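Local coordinates for protein extracellular endo-alpha-(1->5)-L-arabinanase 1 (Bacillus subtilis, PDB 1UV4) that hydrolyses internal alpha-(1->5)-L-arabinofuranosyl linkages of linear arabinan and branched sugar beet arabinan, contributing to breakdown of the plant cell wall, and binds calcium, at residues Gly70-Ala75 and Ser92-Asn97; Trp86-Val91 and Pro134-Asp139; Ser99-Ala104 and Tyr129-Pro134. One frame throughout, in Å; residues are numbered along the deposited sequence.

Interaction 1. Residues Gly70-Ala75 and Ser92-Asn97; sequences GQNQWA and SSFGSN
Trp74 lays its indole against Ser92 and Phe94 of the 92-97 loop, and its path from CB to tip accounts for most of the contact. CB leaves the backbone toward the loop, and CG stands beside the backbone N and anti to the carbonyl carbon (chi1 -47°), which carries the six-membered ring outward to the loop. Along the five-membered ring, NE1 only skirts Phe94 CE1. Further out, Ser92 CB lies over the ring face nearest CZ3 and CH2, a CH-pi contact 3.8 Å from CB to the centroid of the six-membered ring. CZ2 takes the apolar contact with Phe94 CD1 at 3.5 Å. At the tip, CH2 lies 3.6 Å from Ser93 C, which sits at the ring edge. The Trp74 and Phe94 rings are near parallel, with planes at 10°, but are slid so far apart (5.5 Å between centroids) that they hardly overlap.

The backbones are tied where Gly70 N donates to Ser92 O at 2.8 Å. Beside this bond a water accepts from Ser92 N and from Gln73 NE2 and donates to Asn72 O, linking the two segments a second time. Around Phe94 and Gly95 the loop reverses in a type II turn from Ser93 to Ser96, closed by Ser96 N to Ser93 O at 3.0 Å. Gly95 takes the third position with positive phi, and by similarity it helps bind substrate.

Trp74 lies on strand 74-81 of one propeller blade and also touches Thr29 of strand 23-29 in the preceding blade. The 92-97 loop joins the next two strands of its own blade, 84-91 and 99-106, and Ser92 OG is hydrogen-bonded to Ser99 OG at the start of the latter.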
ATOM      1  N   GLY A  70     -12.008  13.272  -3.814  1.00 13.04           N
ATOM      2  CA  GLY A  70     -12.190  13.496  -2.399  1.00 13.00           C
ATOM      3  C   GLY A  70     -11.028  14.265  -1.814  1.00 11.58           C
ATOM      4  O   GLY A  70      -9.902  14.139  -2.252  1.00 12.66           O
ATOM      5  N   GLN A  71     -11.308  14.979  -0.741  1.00 13.44           N
ATOM      6  CA  GLN A  71     -10.301  15.938  -0.255  1.00 13.23           C
ATOM      7  C   GLN A  71      -9.107  15.211   0.356  1.00 13.62           C
ATOM      8  O   GLN A  71      -8.011  15.732   0.305  1.00 12.15           O
ATOM      9  CB  GLN A  71     -10.868  16.918   0.711  1.00 13.73           C
ATOM     10  CG  GLN A  71     -11.383  16.337   1.996  1.00 16.45           C
ATOM     11  CD  GLN A  71     -11.955  17.404   2.910  1.00 17.46           C
ATOM     12  OE1 GLN A  71     -11.719  18.608   2.698  1.00 20.58           O
ATOM     13  NE2 GLN A  71     -12.755  16.990   3.865  1.00 20.95           N
ATOM     14  N   ASN A  72      -9.308  14.008   0.904  1.00 12.43           N
ATOM     15  CA  ASN A  72      -8.215  13.252   1.482  1.00 12.90           C
ATOM     16  C   ASN A  72      -7.569  12.414   0.405  1.00 12.35           C
ATOM     17  O   ASN A  72      -8.233  11.821  -0.464  1.00 12.01           O
ATOM     18  CB  ASN A  72      -8.679  12.378   2.684  1.00 11.53           C
ATOM     19  CG  ASN A  72      -9.632  11.207   2.317  1.00 16.12           C
ATOM     20  OD1 ASN A  72      -9.574  10.134   2.956  1.00 15.86           O
ATOM     21  ND2 ASN A  72     -10.556  11.440   1.385  1.00 16.64           N
ATOM     22  N   GLN A  73      -6.238  12.343   0.427  1.00 11.71           N
ATOM     23  CA  GLN A  73      -5.530  11.429  -0.481  1.00 12.44           C
ATOM     24  C   GLN A  73      -5.258  10.090   0.232  1.00 11.56           C
ATOM     25  O   GLN A  73      -5.355   9.996   1.443  1.00 11.37           O
ATOM     26  CB  GLN A  73      -4.235  12.018  -1.035  1.00 12.01           C
ATOM     27  CG  GLN A  73      -4.514  13.055  -2.158  1.00 14.18           C
ATOM     28  CD  GLN A  73      -5.271  14.254  -1.660  1.00 11.81           C
ATOM     29  OE1 GLN A  73      -4.817  15.026  -0.812  1.00 11.90           O
ATOM     30  NE2 GLN A  73      -6.473  14.436  -2.180  1.00 11.60           N
ATOM     31  N   TRP A  74      -5.023   9.033  -0.551  1.00 11.50           N
ATOM     32  CA  TRP A  74      -5.090   7.680   0.005  1.00 12.55           C
ATOM     33  C   TRP A  74      -3.830   6.860  -0.189  1.00 12.54           C
ATOM     34  O   TRP A  74      -3.132   6.959  -1.195  1.00 13.20           O
ATOM     35  CB  TRP A  74      -6.225   6.812  -0.613  1.00 11.89           C
ATOM     36  CG  TRP A  74      -7.581   7.405  -0.730  1.00 11.22           C
ATOM     37  CD1 TRP A  74      -8.062   8.562  -0.174  1.00 11.74           C
ATOM     38  CD2 TRP A  74      -8.624   6.889  -1.529  1.00 12.38           C
ATOM     39  NE1 TRP A  74      -9.368   8.775  -0.565  1.00 14.11           N
ATOM     40  CE2 TRP A  74      -9.729   7.762  -1.403  1.00 11.76           C
ATOM     41  CE3 TRP A  74      -8.751   5.763  -2.349  1.00 13.63           C
ATOM     42  CZ2 TRP A  74     -10.940   7.532  -2.049  1.00 13.53           C
ATOM     43  CZ3 TRP A  74      -9.989   5.554  -2.980  1.00 13.39           C
ATOM     44  CH2 TRP A  74     -11.028   6.427  -2.826  1.00 13.86           C
ATOM     45  N   ALA A  75      -3.570   6.002   0.783  1.00 12.93           N
ATOM     46  CA  ALA A  75      -2.677   4.859   0.610  1.00 13.76           C
ATOM     47  C   ALA A  75      -1.278   5.235   0.117  1.00 14.03           C
ATOM     48  O   ALA A  75      -0.817   4.825  -0.920  1.00 14.55           O
ATOM     49  CB  ALA A  75      -3.356   3.818  -0.268  1.00 13.06           C
ATOM     50  N   SER A  92      -8.495  10.038  -5.540  1.00 12.35           N
ATOM     51  CA  SER A  92      -9.659   9.288  -6.020  1.00 12.13           C
ATOM     52  C   SER A  92     -10.893   9.769  -5.304  1.00 12.57           C
ATOM     53  O   SER A  92     -10.882  10.779  -4.602  1.00 12.24           O
ATOM     54  CB  SER A  92      -9.370   7.804  -5.748  1.00 12.87           C
ATOM     55  OG  SER A  92     -10.362   6.952  -6.287  1.00 13.72           O
ATOM     56  N   SER A  93     -12.023   9.099  -5.566  1.00 12.04           N
ATOM     57  CA  SER A  93     -13.266   9.293  -4.808  1.00 11.95           C
ATOM     58  C   SER A  93     -13.853   7.920  -4.489  1.00 12.03           C
ATOM     59  O   SER A  93     -13.659   6.971  -5.232  1.00 12.01           O
ATOM     60  CB  SER A  93     -14.272  10.153  -5.566  1.00 14.11           C
ATOM     61  OG  SER A  93     -14.645   9.581  -6.777  1.00 18.45           O
ATOM     62  N   PHE A  94     -14.446   7.822  -3.321  1.00 12.96           N
ATOM     63  CA  PHE A  94     -14.908   6.537  -2.801  1.00 13.12           C
ATOM     64  C   PHE A  94     -15.725   5.727  -3.816  1.00 12.75           C
ATOM     65  O   PHE A  94     -16.765   6.207  -4.309  1.00 14.60           O
ATOM     66  CB  PHE A  94     -15.736   6.744  -1.549  1.00 13.77           C
ATOM     67  CG  PHE A  94     -15.004   7.478  -0.418  1.00 15.20           C
ATOM     68  CD1 PHE A  94     -13.749   7.081   0.019  1.00 18.46           C
ATOM     69  CD2 PHE A  94     -15.610   8.569   0.209  1.00 19.02           C
ATOM     70  CE1 PHE A  94     -13.106   7.758   1.033  1.00 19.21           C
ATOM     71  CE2 PHE A  94     -14.947   9.259   1.231  1.00 17.02           C
ATOM     72  CZ  PHE A  94     -13.697   8.844   1.630  1.00 18.11           C
ATOM     73  N   GLY A  95     -15.250   4.510  -4.093  1.00 12.71           N
ATOM     74  CA  GLY A  95     -15.962   3.598  -4.981  1.00 12.51           C
ATOM     75  C   GLY A  95     -15.621   3.717  -6.459  1.00 12.60           C
ATOM     76  O   GLY A  95     -16.041   2.894  -7.238  1.00 13.21           O
ATOM     77  N   SER A  96     -14.905   4.747  -6.868  1.00 11.64           N
ATOM     78  CA  SER A  96     -14.738   5.056  -8.277  1.00 12.22           C
ATOM     79  C   SER A  96     -13.448   4.476  -8.838  1.00 12.06           C
ATOM     80  O   SER A  96     -12.407   4.473  -8.167  1.00 12.71           O
ATOM     81  CB  SER A  96     -14.694   6.573  -8.445  1.00 12.68           C
ATOM     82  OG  SER A  96     -14.580   6.930  -9.828  1.00 12.95           O
ATOM     83  N   ASN A  97     -13.438   4.068 -10.103  1.00 12.07           N
ATOM     84  CA  ASN A  97     -12.122   3.819 -10.723  1.00 11.96           C
ATOM     85  C   ASN A  97     -11.627   4.925 -11.623  1.00 12.69           C
ATOM     86  O   ASN A  97     -10.696   4.712 -12.412  1.00 13.72           O
ATOM     87  CB  ASN A  97     -12.010   2.450 -11.420  1.00 12.53           C
ATOM     88  CG  ASN A  97     -12.729   2.382 -12.723  1.00 13.85           C
ATOM     89  OD1 ASN A  97     -13.697   3.119 -12.983  1.00 13.54           O
ATOM     90  ND2 ASN A  97     -12.272   1.462 -13.579  1.00 15.87           N
TER
HETATM   91  O   HOH W   1      -8.193  12.121  -3.271  1.00 19.14           O

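Interaction 2. Residues Trp86-Val91 and Pro134-Asp139; sequences WLYYSV and PELTFD. With CA (calcium ion), chain D.
Two consecutive blades of the five-bladed beta-propeller meet where Pro134 and Leu136 pack on Tyr88 and Ser90, just outside the central calcium site. Strand 84-91 is the second strand of its blade, whereas 135-138 is the first strand of the next and lines the central channel.

Pro134 applies three ring carbons to strand 84-91. Its CB sits 3.6 Å from Tyr88 CB, its CG lies near the backbone at Tyr89 N, and its CD comes within 3.4 Å of Ser90 OG. Two residues on, Leu136 extends the contact. With CG anti to the backbone N (chi1 177°), it sends CD2 to the edge of the Tyr88 ring, near the ring plane and 4.0 Å from CE1. The same methyl just reaches Trp86 CB at 4.5 Å. The polar ends are engaged elsewhere: Tyr88 OH bonds to Met165 O, and Ser90 OG to Trp74 O.

Between Pro134 and Leu136, Glu135 points its CB away from Tyr88, and its chain bends at chi2 (71°) to place OE1 2.4 Å from the calcium ion. Four waters share the metal, as do Asp77 and Asp257. One of the waters, 2.7 Å from Leu136 O, donates to that carbonyl oxygen, while Asp77 OD2 accepts from Leu136 N.

The chemistry thus divides across the strand: mostly carbon surfaces meet across the blade interface on one side, while on the other a carboxylate and waters bind the ion. Pro134 and Leu136 face strand 84-91 and the Glu135 carboxylate faces the calcium, so apolar packing and metal binding come from alternate residues of one segment.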
ATOM      1  N   TRP A  86      10.802   8.966  -2.051  1.00 12.85           N
ATOM      2  CA  TRP A  86       9.780   8.935  -3.100  1.00 12.53           C
ATOM      3  C   TRP A  86       8.482   8.521  -2.443  1.00 12.62           C
ATOM      4  O   TRP A  86       8.382   7.439  -1.852  1.00 14.15           O
ATOM      5  CB  TRP A  86      10.170   7.968  -4.211  1.00 11.96           C
ATOM      6  CG  TRP A  86      11.530   8.250  -4.721  1.00 14.15           C
ATOM      7  CD1 TRP A  86      12.700   7.705  -4.306  1.00 14.42           C
ATOM      8  CD2 TRP A  86      11.856   9.188  -5.728  1.00 11.68           C
ATOM      9  NE1 TRP A  86      13.751   8.230  -5.029  1.00 15.10           N
ATOM     10  CE2 TRP A  86      13.251   9.168  -5.899  1.00 13.47           C
ATOM     11  CE3 TRP A  86      11.094  10.066  -6.505  1.00 11.70           C
ATOM     12  CZ2 TRP A  86      13.879   9.964  -6.834  1.00 12.31           C
ATOM     13  CZ3 TRP A  86      11.715  10.874  -7.409  1.00 12.88           C
ATOM     14  CH2 TRP A  86      13.098  10.806  -7.582  1.00 11.28           C
ATOM     15  N   LEU A  87       7.489   9.366  -2.604  1.00 13.15           N
ATOM     16  CA  LEU A  87       6.198   9.241  -1.995  1.00 12.97           C
ATOM     17  C   LEU A  87       5.149   9.082  -3.093  1.00 12.48           C
ATOM     18  O   LEU A  87       4.880  10.054  -3.809  1.00 12.77           O
ATOM     19  CB  LEU A  87       5.889  10.507  -1.131  1.00 13.49           C
ATOM     20  CG  LEU A  87       4.499  10.579  -0.484  1.00 13.32           C
ATOM     21  CD1 LEU A  87       4.286   9.391   0.437  1.00 14.47           C
ATOM     22  CD2 LEU A  87       4.290  11.872   0.290  1.00 14.82           C
ATOM     23  N   TYR A  88       4.656   7.855  -3.291  1.00 13.14           N
ATOM     24  CA  TYR A  88       3.559   7.606  -4.221  1.00 12.76           C
ATOM     25  C   TYR A  88       2.263   7.714  -3.394  1.00 13.15           C
ATOM     26  O   TYR A  88       2.225   7.337  -2.214  1.00 13.80           O
ATOM     27  CB  TYR A  88       3.669   6.239  -4.885  1.00 13.25           C
ATOM     28  CG  TYR A  88       4.839   6.135  -5.845  1.00 12.44           C
ATOM     29  CD1 TYR A  88       6.106   5.801  -5.406  1.00 12.43           C
ATOM     30  CD2 TYR A  88       4.686   6.371  -7.190  1.00 12.14           C
ATOM     31  CE1 TYR A  88       7.178   5.721  -6.270  1.00 11.64           C
ATOM     32  CE2 TYR A  88       5.758   6.259  -8.061  1.00 12.01           C
ATOM     33  CZ  TYR A  88       7.005   5.978  -7.600  1.00 11.46           C
ATOM     34  OH  TYR A  88       8.036   5.886  -8.462  1.00 12.65           O
ATOM     35  N   TYR A  89       1.175   8.174  -3.986  1.00 13.40           N
ATOM     36  CA  TYR A  89      -0.077   8.343  -3.242  1.00 13.30           C
ATOM     37  C   TYR A  89      -1.237   8.291  -4.245  1.00 12.73           C
ATOM     38  O   TYR A  89      -1.025   8.423  -5.448  1.00 14.00           O
ATOM     39  CB  TYR A  89      -0.054   9.657  -2.438  1.00 12.81           C
ATOM     40  CG  TYR A  89       0.068  10.832  -3.348  1.00 12.99           C
ATOM     41  CD1 TYR A  89       1.309  11.290  -3.767  1.00 13.64           C
ATOM     42  CD2 TYR A  89      -1.054  11.447  -3.869  1.00 14.77           C
ATOM     43  CE1 TYR A  89       1.419  12.320  -4.659  1.00 13.73           C
ATOM     44  CE2 TYR A  89      -0.967  12.449  -4.734  1.00 13.49           C
ATOM     45  CZ  TYR A  89       0.275  12.913  -5.156  1.00 11.62           C
ATOM     46  OH  TYR A  89       0.365  13.970  -6.058  1.00 13.59           O
ATOM     47  N   SER A  90      -2.463   8.221  -3.727  1.00 13.90           N
ATOM     48  CA  SER A  90      -3.647   8.020  -4.561  1.00 13.93           C
ATOM     49  C   SER A  90      -4.580   9.222  -4.459  1.00 13.71           C
ATOM     50  O   SER A  90      -4.825   9.755  -3.360  1.00 14.04           O
ATOM     51  CB  SER A  90      -4.469   6.781  -4.130  1.00 13.93           C
ATOM     52  OG  SER A  90      -3.643   5.705  -3.778  1.00 14.25           O
ATOM     53  N   VAL A  91      -5.103   9.664  -5.610  1.00 13.42           N
ATOM     54  CA  VAL A  91      -6.123  10.687  -5.681  1.00 12.46           C
ATOM     55  C   VAL A  91      -7.384  10.017  -6.256  1.00 12.68           C
ATOM     56  O   VAL A  91      -7.322   9.481  -7.332  1.00 13.26           O
ATOM     57  CB  VAL A  91      -5.666  11.802  -6.654  1.00 12.76           C
ATOM     58  CG1 VAL A  91      -6.732  12.847  -6.789  1.00 13.95           C
ATOM     59  CG2 VAL A  91      -4.330  12.379  -6.224  1.00 14.88           C
ATOM     60  N   PRO A 134      -0.563   2.485  -4.483  1.00 13.22           N
ATOM     61  CA  PRO A 134       0.779   2.215  -5.042  1.00 13.68           C
ATOM     62  C   PRO A 134       1.732   1.522  -4.112  1.00 13.72           C
ATOM     63  O   PRO A 134       1.672   1.709  -2.904  1.00 13.63           O
ATOM     64  CB  PRO A 134       1.319   3.612  -5.325  1.00 14.86           C
ATOM     65  CG  PRO A 134       0.546   4.533  -4.375  1.00 14.40           C
ATOM     66  CD  PRO A 134      -0.794   3.930  -4.275  1.00 12.45           C
ATOM     67  N   GLU A 135       2.658   0.783  -4.700  1.00 13.27           N
ATOM     68  CA  GLU A 135       3.729   0.125  -3.994  1.00 14.18           C
ATOM     69  C   GLU A 135       4.983   0.182  -4.856  1.00 14.49           C
ATOM     70  O   GLU A 135       5.026  -0.408  -5.919  1.00 14.71           O
ATOM     71  CB  GLU A 135       3.327  -1.339  -3.748  1.00 14.50           C
ATOM     72  CG  GLU A 135       4.439  -2.319  -3.467  1.00 16.52           C
ATOM     73  CD  GLU A 135       5.104  -2.156  -2.124  1.00 16.58           C
ATOM     74  OE1 GLU A 135       4.952  -1.082  -1.481  1.00 16.77           O
ATOM     75  OE2 GLU A 135       5.810  -3.107  -1.658  1.00 16.93           O
ATOM     76  N   LEU A 136       6.016   0.826  -4.354  1.00 12.68           N
ATOM     77  CA  LEU A 136       7.332   0.846  -4.994  1.00 13.82           C
ATOM     78  C   LEU A 136       8.087  -0.385  -4.505  1.00 12.80           C
ATOM     79  O   LEU A 136       8.177  -0.677  -3.298  1.00 13.88           O
ATOM     80  CB  LEU A 136       8.082   2.133  -4.608  1.00 12.58           C
ATOM     81  CG  LEU A 136       9.498   2.243  -5.164  1.00 12.82           C
ATOM     82  CD1 LEU A 136       9.559   2.270  -6.691  1.00 13.23           C
ATOM     83  CD2 LEU A 136      10.155   3.529  -4.628  1.00 13.65           C
ATOM     84  N   THR A 137       8.646  -1.121  -5.458  1.00 13.39           N
ATOM     85  CA  THR A 137       9.474  -2.250  -5.117  1.00 12.89           C
ATOM     86  C   THR A 137      10.710  -2.258  -6.017  1.00 13.06           C
ATOM     87  O   THR A 137      10.832  -1.464  -6.936  1.00 13.87           O
ATOM     88  CB  THR A 137       8.648  -3.543  -5.203  1.00 14.67           C
ATOM     89  OG1 THR A 137       9.411  -4.651  -4.711  1.00 14.51           O
ATOM     90  CG2 THR A 137       8.294  -3.900  -6.611  1.00 16.87           C
ATOM     91  N   PHE A 138      11.616  -3.130  -5.682  1.00 13.42           N
ATOM     92  CA  PHE A 138      12.888  -3.267  -6.394  1.00 14.00           C
ATOM     93  C   PHE A 138      13.108  -4.693  -6.787  1.00 15.19           C
ATOM     94  O   PHE A 138      12.873  -5.624  -5.992  1.00 17.16           O
ATOM     95  CB  PHE A 138      14.046  -2.715  -5.580  1.00 14.13           C
ATOM     96  CG  PHE A 138      13.846  -1.287  -5.210  1.00 15.64           C
ATOM     97  CD1 PHE A 138      14.225  -0.264  -6.068  1.00 16.09           C
ATOM     98  CD2 PHE A 138      13.161  -0.966  -4.041  1.00 17.87           C
ATOM     99  CE1 PHE A 138      13.985   1.043  -5.744  1.00 18.86           C
ATOM    100  CE2 PHE A 138      12.918   0.337  -3.745  1.00 19.28           C
ATOM    101  CZ  PHE A 138      13.312   1.329  -4.584  1.00 19.08           C
ATOM    102  N   ASP A 139      13.569  -4.875  -8.024  1.00 14.24           N
ATOM    103  CA  ASP A 139      13.795  -6.227  -8.509  1.00 13.50           C
ATOM    104  C   ASP A 139      15.174  -6.739  -8.084  1.00 12.38           C
ATOM    105  O   ASP A 139      15.908  -6.073  -7.321  1.00 12.98           O
ATOM    106  CB  ASP A 139      13.555  -6.307 -10.035  1.00 13.60           C
ATOM    107  CG  ASP A 139      14.544  -5.488 -10.856  1.00 14.20           C
ATOM    108  OD1 ASP A 139      15.672  -5.204 -10.400  1.00 11.82           O
ATOM    109  OD2 ASP A 139      14.310  -5.113 -12.023  1.00 13.61           O
TER
HETATM  110 CA    CA D1294       5.870  -0.160   0.565  1.00 13.77          CA
HETATM  111  O   HOH W   2       7.070  -2.173   0.502  1.00 12.88           O
HETATM  112  O   HOH W   3       7.470   0.649  -1.096  1.00 14.60           O
HETATM  113  O   HOH W   4       7.969  -0.392   2.305  0.50 13.49           O
HETATM  114  O   HOH W   5       6.976   1.475   1.790  0.50 15.01           O

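Interaction 3. Residues Ser99-Ala104 and Tyr129-Pro134; sequences SAIGLA and YNAIDP
Ser99 and Ile101 project from strand 99-106 onto the segment 129-134, the end of the connection between two propeller blades. This connection carries an inverse gamma turn centred on Ala131. The touching parts, 99-101 and 130-134, run in similar directions, 19° apart, without forming a sheet.

The polar link is a single short hydrogen bond, Ser99 OG to Asn130 OD1 at 2.6 Å. The hydroxyl approaches in the carbonyl plane on a lone pair, with a C=O...donor angle of 144°. Ser99 OG stands beside its backbone N and anti to the carbonyl carbon (chi1 -53°), which turns it to the amide. It is also hydrogen-bonded to Ser92 OG, so the hydroxyl has two partners.

Apolar contacts make up most of the remaining interface. The Ile101 branches part: CG2 turns to Pro134 CB at 4.0 Å, while CD1 lies against the Ala131 peptide, nearest its C at 3.8 Å, with the methyl CB farther at 4.3 Å. Next to the hydroxyl, Ile132 CG2 rests 3.6 Å from Ser99 CB; the end of the Ile132 side chain leads away from the strand, and the side chain also touches Trp74 and Ser150.

The segment probably forms part of the substrate-binding surface. A weak bond from Ile132 N to Asn130 O, 2.9 Å long, closes the gamma turn. Residues Asn130 to Asp133 are substrate-binding by similarity. Asp133 directs its CB away from the strand and is inferred to orient the substrate and the proton donor Glu185.

The turn leaves Ala131 O facing hydrocarbon. It is buried with no polar partner in the model, packed 3.4 Å from Ile101 CG1 and 3.5 Å from Ser99 CB.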
ATOM      1  N   SER A  99      -9.334   7.605 -11.065  1.00 13.59           N
ATOM      2  CA  SER A  99      -8.319   7.765 -10.033  1.00 13.23           C
ATOM      3  C   SER A  99      -6.961   8.043 -10.626  1.00 13.80           C
ATOM      4  O   SER A  99      -6.726   7.834 -11.800  1.00 14.27           O
ATOM      5  CB  SER A  99      -8.206   6.492  -9.178  1.00 13.51           C
ATOM      6  OG  SER A  99      -9.429   6.055  -8.652  1.00 13.52           O
ATOM      7  N   ALA A 100      -6.043   8.539  -9.796  1.00 13.61           N
ATOM      8  CA  ALA A 100      -4.672   8.743 -10.262  1.00 13.95           C
ATOM      9  C   ALA A 100      -3.698   8.489  -9.149  1.00 15.27           C
ATOM     10  O   ALA A 100      -3.995   8.712  -7.983  1.00 14.56           O
ATOM     11  CB  ALA A 100      -4.472  10.149 -10.774  1.00 14.64           C
ATOM     12  N   ILE A 101      -2.529   8.005  -9.520  1.00 14.34           N
ATOM     13  CA  ILE A 101      -1.408   7.910  -8.589  1.00 14.98           C
ATOM     14  C   ILE A 101      -0.458   9.031  -8.941  1.00 14.40           C
ATOM     15  O   ILE A 101      -0.081   9.201 -10.099  1.00 13.81           O
ATOM     16  CB  ILE A 101      -0.692   6.507  -8.655  1.00 13.68           C
ATOM     17  CG1 ILE A 101      -1.593   5.424  -8.097  1.00 14.36           C
ATOM     18  CG2 ILE A 101       0.670   6.524  -7.958  1.00 14.85           C
ATOM     19  CD1 ILE A 101      -1.252   4.025  -8.545  1.00 15.68           C
ATOM     20  N   GLY A 102      -0.087   9.803  -7.912  1.00 13.51           N
ATOM     21  CA  GLY A 102       0.891  10.873  -8.045  1.00 13.49           C
ATOM     22  C   GLY A 102       2.173  10.505  -7.308  1.00 12.83           C
ATOM     23  O   GLY A 102       2.250   9.511  -6.580  1.00 12.33           O
ATOM     24  N   LEU A 103       3.179  11.303  -7.539  1.00 12.58           N
ATOM     25  CA  LEU A 103       4.519  11.114  -6.941  1.00 12.71           C
ATOM     26  C   LEU A 103       5.035  12.439  -6.437  1.00 12.04           C
ATOM     27  O   LEU A 103       4.978  13.460  -7.156  1.00 12.93           O
ATOM     28  CB  LEU A 103       5.521  10.583  -7.986  1.00 12.80           C
ATOM     29  CG  LEU A 103       6.969  10.383  -7.544  1.00 11.55           C
ATOM     30  CD1 LEU A 103       7.065   9.353  -6.486  1.00 13.84           C
ATOM     31  CD2 LEU A 103       7.851  10.001  -8.790  1.00 13.17           C
ATOM     32  N   ALA A 104       5.593  12.416  -5.234  1.00 13.57           N
ATOM     33  CA  ALA A 104       6.330  13.553  -4.726  1.00 12.96           C
ATOM     34  C   ALA A 104       7.667  13.096  -4.198  1.00 12.22           C
ATOM     35  O   ALA A 104       7.831  11.950  -3.854  1.00 13.52           O
ATOM     36  CB  ALA A 104       5.558  14.224  -3.612  1.00 14.70           C
ATOM     37  N   TYR A 129      -9.302  -1.554 -14.230  1.00 12.79           N
ATOM     38  CA  TYR A 129      -8.494  -1.479 -12.988  1.00 13.51           C
ATOM     39  C   TYR A 129      -8.654  -0.090 -12.382  1.00 14.37           C
ATOM     40  O   TYR A 129      -9.217   0.804 -12.994  1.00 13.14           O
ATOM     41  CB  TYR A 129      -7.010  -1.752 -13.258  1.00 14.44           C
ATOM     42  CG  TYR A 129      -6.354  -0.869 -14.293  1.00 14.73           C
ATOM     43  CD1 TYR A 129      -5.888   0.416 -14.004  1.00 17.23           C
ATOM     44  CD2 TYR A 129      -6.197  -1.346 -15.586  1.00 17.64           C
ATOM     45  CE1 TYR A 129      -5.249   1.190 -15.004  1.00 16.89           C
ATOM     46  CE2 TYR A 129      -5.616  -0.624 -16.548  1.00 18.03           C
ATOM     47  CZ  TYR A 129      -5.154   0.647 -16.280  1.00 18.08           C
ATOM     48  OH  TYR A 129      -4.507   1.330 -17.302  1.00 19.51           O
ATOM     49  N   ASN A 130      -8.152   0.045 -11.173  1.00 14.24           N
ATOM     50  CA  ASN A 130      -8.239   1.291 -10.404  1.00 13.21           C
ATOM     51  C   ASN A 130      -6.833   1.698  -9.992  1.00 13.24           C
ATOM     52  O   ASN A 130      -6.125   0.957  -9.311  1.00 12.87           O
ATOM     53  CB  ASN A 130      -9.115   1.091  -9.172  1.00 13.15           C
ATOM     54  CG  ASN A 130      -9.430   2.381  -8.456  1.00 12.73           C
ATOM     55  OD1 ASN A 130      -9.219   3.474  -8.976  1.00 13.27           O
ATOM     56  ND2 ASN A 130     -10.074   2.264  -7.270  1.00 12.24           N
ATOM     57  N   ALA A 131      -6.436   2.897 -10.408  1.00 12.96           N
ATOM     58  CA  ALA A 131      -5.100   3.424 -10.112  1.00 12.72           C
ATOM     59  C   ALA A 131      -5.027   4.062  -8.728  1.00 13.03           C
ATOM     60  O   ALA A 131      -4.936   5.282  -8.574  1.00 12.98           O
ATOM     61  CB  ALA A 131      -4.661   4.462 -11.168  1.00 14.18           C
ATOM     62  N   ILE A 132      -5.067   3.172  -7.744  1.00 12.69           N
ATOM     63  CA  ILE A 132      -4.821   3.498  -6.360  1.00 12.39           C
ATOM     64  C   ILE A 132      -3.929   2.439  -5.711  1.00 13.15           C
ATOM     65  O   ILE A 132      -3.636   1.385  -6.264  1.00 13.42           O
ATOM     66  CB  ILE A 132      -6.147   3.681  -5.563  1.00 12.15           C
ATOM     67  CG1 ILE A 132      -6.849   2.357  -5.317  1.00 12.25           C
ATOM     68  CG2 ILE A 132      -7.071   4.668  -6.250  1.00 12.96           C
ATOM     69  CD1 ILE A 132      -7.999   2.422  -4.376  1.00 13.39           C
ATOM     70  N   ASP A 133      -3.519   2.743  -4.497  1.00 12.62           N
ATOM     71  CA  ASP A 133      -2.778   1.823  -3.643  1.00 13.07           C
ATOM     72  C   ASP A 133      -1.387   1.463  -4.185  1.00 13.89           C
ATOM     73  O   ASP A 133      -1.043   0.286  -4.333  1.00 13.74           O
ATOM     74  CB  ASP A 133      -3.529   0.540  -3.305  1.00 13.19           C
ATOM     75  CG  ASP A 133      -4.803   0.771  -2.573  1.00 17.16           C
ATOM     76  OD1 ASP A 133      -5.142   1.896  -2.112  1.00 17.30           O
ATOM     77  OD2 ASP A 133      -5.581  -0.208  -2.411  1.00 18.42           O
ATOM     78  N   PRO A 134      -0.563   2.485  -4.483  1.00 13.22           N
ATOM     79  CA  PRO A 134       0.779   2.215  -5.042  1.00 13.68           C
ATOM     80  C   PRO A 134       1.732   1.522  -4.112  1.00 13.72           C
ATOM     81  O   PRO A 134       1.672   1.709  -2.904  1.00 13.63           O
ATOM     82  CB  PRO A 134       1.319   3.612  -5.325  1.00 14.86           C
ATOM     83  CG  PRO A 134       0.546   4.533  -4.375  1.00 14.40           C
ATOM     84  CD  PRO A 134      -0.794   3.930  -4.275  1.00 12.45           C
TER

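How the interactions relate
All three interactions involve the antiparallel blade of strands 74-81, 84-91, 99-106 and 115-123, each using a different part of it. Both segments of interaction 1 precede those of interaction 3, and 86-91 falls between the two segments of interaction 1. Interaction 3 lies between the two segments of interaction 2 in sequence, apart from the shared Pro134. Centre to centre, interactions 2 and 3 are about 8 Å apart, 1 and 3 about 10 Å, and 1 and 2 about 16 Å. Val91 N bonds to Ala100 O between neighbouring strands. Interactions 2 and 3 connect the substrate-side loops to the central channel that holds calcium, across the junction with the next blade.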